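Sn-glycerol-3-phosphate ABC transporter substrate-binding protein UspB (Mycobacterium tuberculosis, PDB 4MFI) serves as the substrate-binding subunit of an ABC transporter, with specificity for glycerophosphocholine. Local coordinates at residues Leu205-Phe210 with Tyr383-Leu388. Sequence-based numbering, arbitrary orientation.
Sequences LISWTF and YARVFL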
loop_
_atom_site.group_PDB
_atom_site.type_symbol
_atom_site.label_atom_id
_atom_site.label_comp_id
_atom_site.label_asym_id
_atom_site.label_seq_id
_atom_site.Cartn_x
_atom_site.Cartn_y
_atom_site.Cartn_z
ATOM N N LEU A 205 -7.570 -4.947 -6.810
ATOM C CA LEU A 205 -6.232 -4.392 -6.615
ATOM C C LEU A 205 -5.646 -3.636 -7.803
ATOM O O LEU A 205 -4.600 -3.002 -7.676
ATOM C CB LEU A 205 -5.260 -5.502 -6.203
ATOM C CG LEU A 205 -4.077 -5.079 -5.340
ATOM C CD1 LEU A 205 -4.566 -4.508 -4.024
ATOM C CD2 LEU A 205 -3.156 -6.256 -5.096
ATOM N N ILE A 206 -6.299 -3.692 -8.958
ATOM C CA ILE A 206 -5.668 -3.174 -10.169
ATOM C C ILE A 206 -5.420 -1.653 -10.155
ATOM O O ILE A 206 -4.408 -1.200 -10.680
ATOM C CB ILE A 206 -6.424 -3.624 -11.453
ATOM C CG1 ILE A 206 -5.627 -3.300 -12.724
ATOM C CG2 ILE A 206 -7.802 -2.984 -11.511
ATOM C CD1 ILE A 206 -4.273 -3.986 -12.786
ATOM N N SER A 207 -6.292 -0.852 -9.537
ATOM C CA SER A 207 -5.957 0.578 -9.491
ATOM C C SER A 207 -4.688 0.840 -8.688
ATOM O O SER A 207 -3.977 1.807 -8.945
ATOM C CB SER A 207 -7.102 1.461 -8.986
ATOM O OG SER A 207 -7.336 1.267 -7.602
ATOM N N TRP A 208 -4.392 -0.032 -7.727
ATOM C CA TRP A 208 -3.151 0.082 -6.970
ATOM C C TRP A 208 -1.941 -0.346 -7.791
ATOM O O TRP A 208 -0.957 0.392 -7.878
ATOM C CB TRP A 208 -3.244 -0.752 -5.693
ATOM C CG TRP A 208 -2.134 -0.538 -4.709
ATOM C CD1 TRP A 208 -1.763 0.643 -4.122
ATOM C CD2 TRP A 208 -1.291 -1.549 -4.143
ATOM N NE1 TRP A 208 -0.729 0.428 -3.240
ATOM C CE2 TRP A 208 -0.424 -0.911 -3.233
ATOM C CE3 TRP A 208 -1.181 -2.938 -4.323
ATOM C CZ2 TRP A 208 0.531 -1.612 -2.492
ATOM C CZ3 TRP A 208 -0.226 -3.632 -3.596
ATOM C CH2 TRP A 208 0.617 -2.969 -2.689
ATOM N N THR A 209 -2.009 -1.532 -8.393
ATOM C CA THR A 209 -0.851 -2.063 -9.113
ATOM C C THR A 209 -0.603 -1.378 -10.454
ATOM O O THR A 209 0.544 -1.303 -10.897
ATOM C CB THR A 209 -0.919 -3.588 -9.328
ATOM O OG1 THR A 209 -2.053 -3.905 -10.141
ATOM C CG2 THR A 209 -1.000 -4.336 -7.995
ATOM N N PHE A 210 -1.645 -0.873 -11.104
ATOM C CA PHE A 210 -1.473 -0.171 -12.384
ATOM C C PHE A 210 -0.861 1.209 -12.192
ATOM O O PHE A 210 -0.339 1.804 -13.133
ATOM C CB PHE A 210 -2.822 -0.058 -13.118
ATOM C CG PHE A 210 -2.759 0.723 -14.410
ATOM C CD1 PHE A 210 -2.217 0.160 -15.555
ATOM C CD2 PHE A 210 -3.265 2.020 -14.475
ATOM C CE1 PHE A 210 -2.164 0.883 -16.741
ATOM C CE2 PHE A 210 -3.217 2.744 -15.659
ATOM C CZ PHE A 210 -2.665 2.175 -16.793
ATOM N N TYR A 383 -3.983 11.367 -5.731
ATOM C CA TYR A 383 -5.126 11.794 -4.912
ATOM C C TYR A 383 -6.417 11.136 -5.399
ATOM O O TYR A 383 -7.300 10.812 -4.596
ATOM C CB TYR A 383 -5.314 13.315 -4.946
ATOM C CG TYR A 383 -4.290 14.167 -4.225
ATOM C CD1 TYR A 383 -3.032 13.678 -3.854
ATOM C CD2 TYR A 383 -4.573 15.498 -3.947
ATOM C CE1 TYR A 383 -2.106 14.498 -3.206
ATOM C CE2 TYR A 383 -3.665 16.316 -3.313
ATOM C CZ TYR A 383 -2.431 15.825 -2.942
ATOM O OH TYR A 383 -1.540 16.671 -2.307
ATOM N N ALA A 384 -6.535 10.921 -6.710
ATOM C CA ALA A 384 -7.760 10.331 -7.250
ATOM C C ALA A 384 -8.019 8.915 -6.727
ATOM O O ALA A 384 -9.173 8.474 -6.684
ATOM C CB ALA A 384 -7.750 10.348 -8.775
ATOM N N ARG A 385 -6.962 8.208 -6.328
ATOM C CA ARG A 385 -7.133 6.881 -5.737
ATOM C C ARG A 385 -7.389 6.931 -4.230
ATOM O O ARG A 385 -8.276 6.237 -3.722
ATOM C CB ARG A 385 -5.946 5.946 -6.045
ATOM C CG ARG A 385 -6.215 4.531 -5.539
ATOM C CD ARG A 385 -5.101 3.500 -5.829
ATOM N NE ARG A 385 -5.602 2.225 -5.317
ATOM C CZ ARG A 385 -5.548 1.871 -4.037
ATOM N NH1 ARG A 385 -4.921 2.641 -3.157
ATOM N NH2 ARG A 385 -6.108 0.742 -3.632
ATOM N N VAL A 386 -6.626 7.746 -3.511
ATOM C CA VAL A 386 -6.651 7.681 -2.044
ATOM C C VAL A 386 -7.440 8.754 -1.297
ATOM O O VAL A 386 -7.807 8.538 -0.141
ATOM C CB VAL A 386 -5.221 7.613 -1.438
ATOM C CG1 VAL A 386 -4.564 6.263 -1.760
ATOM C CG2 VAL A 386 -4.359 8.805 -1.899
ATOM N N PHE A 387 -7.688 9.899 -1.933
ATOM C CA PHE A 387 -8.397 11.008 -1.270
ATOM C C PHE A 387 -9.802 11.233 -1.818
ATOM O O PHE A 387 -10.615 11.911 -1.194
ATOM C CB PHE A 387 -7.628 12.325 -1.425
ATOM C CG PHE A 387 -6.298 12.375 -0.706
ATOM C CD1 PHE A 387 -5.902 11.376 0.183
ATOM C CD2 PHE A 387 -5.449 13.453 -0.912
ATOM C CE1 PHE A 387 -4.674 11.450 0.842
ATOM C CE2 PHE A 387 -4.232 13.537 -0.249
ATOM C CZ PHE A 387 -3.843 12.528 0.627
ATOM N N LEU A 388 -10.072 10.692 -2.994
ATOM C CA LEU A 388 -11.341 10.906 -3.677
ATOM C C LEU A 388 -12.213 9.696 -3.366
ATOM O O LEU A 388 -11.820 8.564 -3.650
ATOM C CB LEU A 388 -11.074 11.026 -5.179
ATOM C CG LEU A 388 -12.168 11.542 -6.119
ATOM C CD1 LEU A 388 -11.546 11.950 -7.446
ATOM C CD2 LEU A 388 -13.281 10.510 -6.331
HETATM O O HOH W 1 -7.075 -0.991 -5.911
#
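R385 reaches from the short helix 383-386 to the short helix 206-209 and settles its guanidinium against S207 and W208, a worked example of how an arginine can join two helix turns remote in sequence. CG lies anti to the backbone N (chi1 -174°), and the extended chain carries NE across to the facing turn, where the CA atoms of S207 and R385 are 7.4 Å apart. R385 NE then donates to S207 OG over 3.0 Å, at an N-H...O angle of 148°, with the hydroxyl oxygen close to the guanidinium plane. Water 1 lies in that plane too, 3.0 Å from R385 NH2, whose proton it accepts, and 2.8 Å from S207 OG; arginine, water and serine thus close a small ring of hydrogen bonds. W208 CB sits over one guanidinium face, towards the rim, 3.8 Å from R385 NE, while W208 CD1 is 3.9 Å from R385 NH1. The indole and guanidinium planes are 51° apart, so the two groups meet at a slant and do not stack.

In this extracellular solute-binding protein of the periplasmic-binding clan, the buried contact ties two turns 173 residues apart to helix 391-405, where S207 OG also bonds D392 O, and to D102, just after strand 97-101, which forms a salt bridge with R385 NH1. That nitrogen also bonds Q381, and W208 NE1 donates to T304 O. The guanidinium is therefore gripped along its edge and partly covered on one face by W208 CB, its rotation fixed by several bonds, and the carboxylate of D102 probably offsets its buried positive charge.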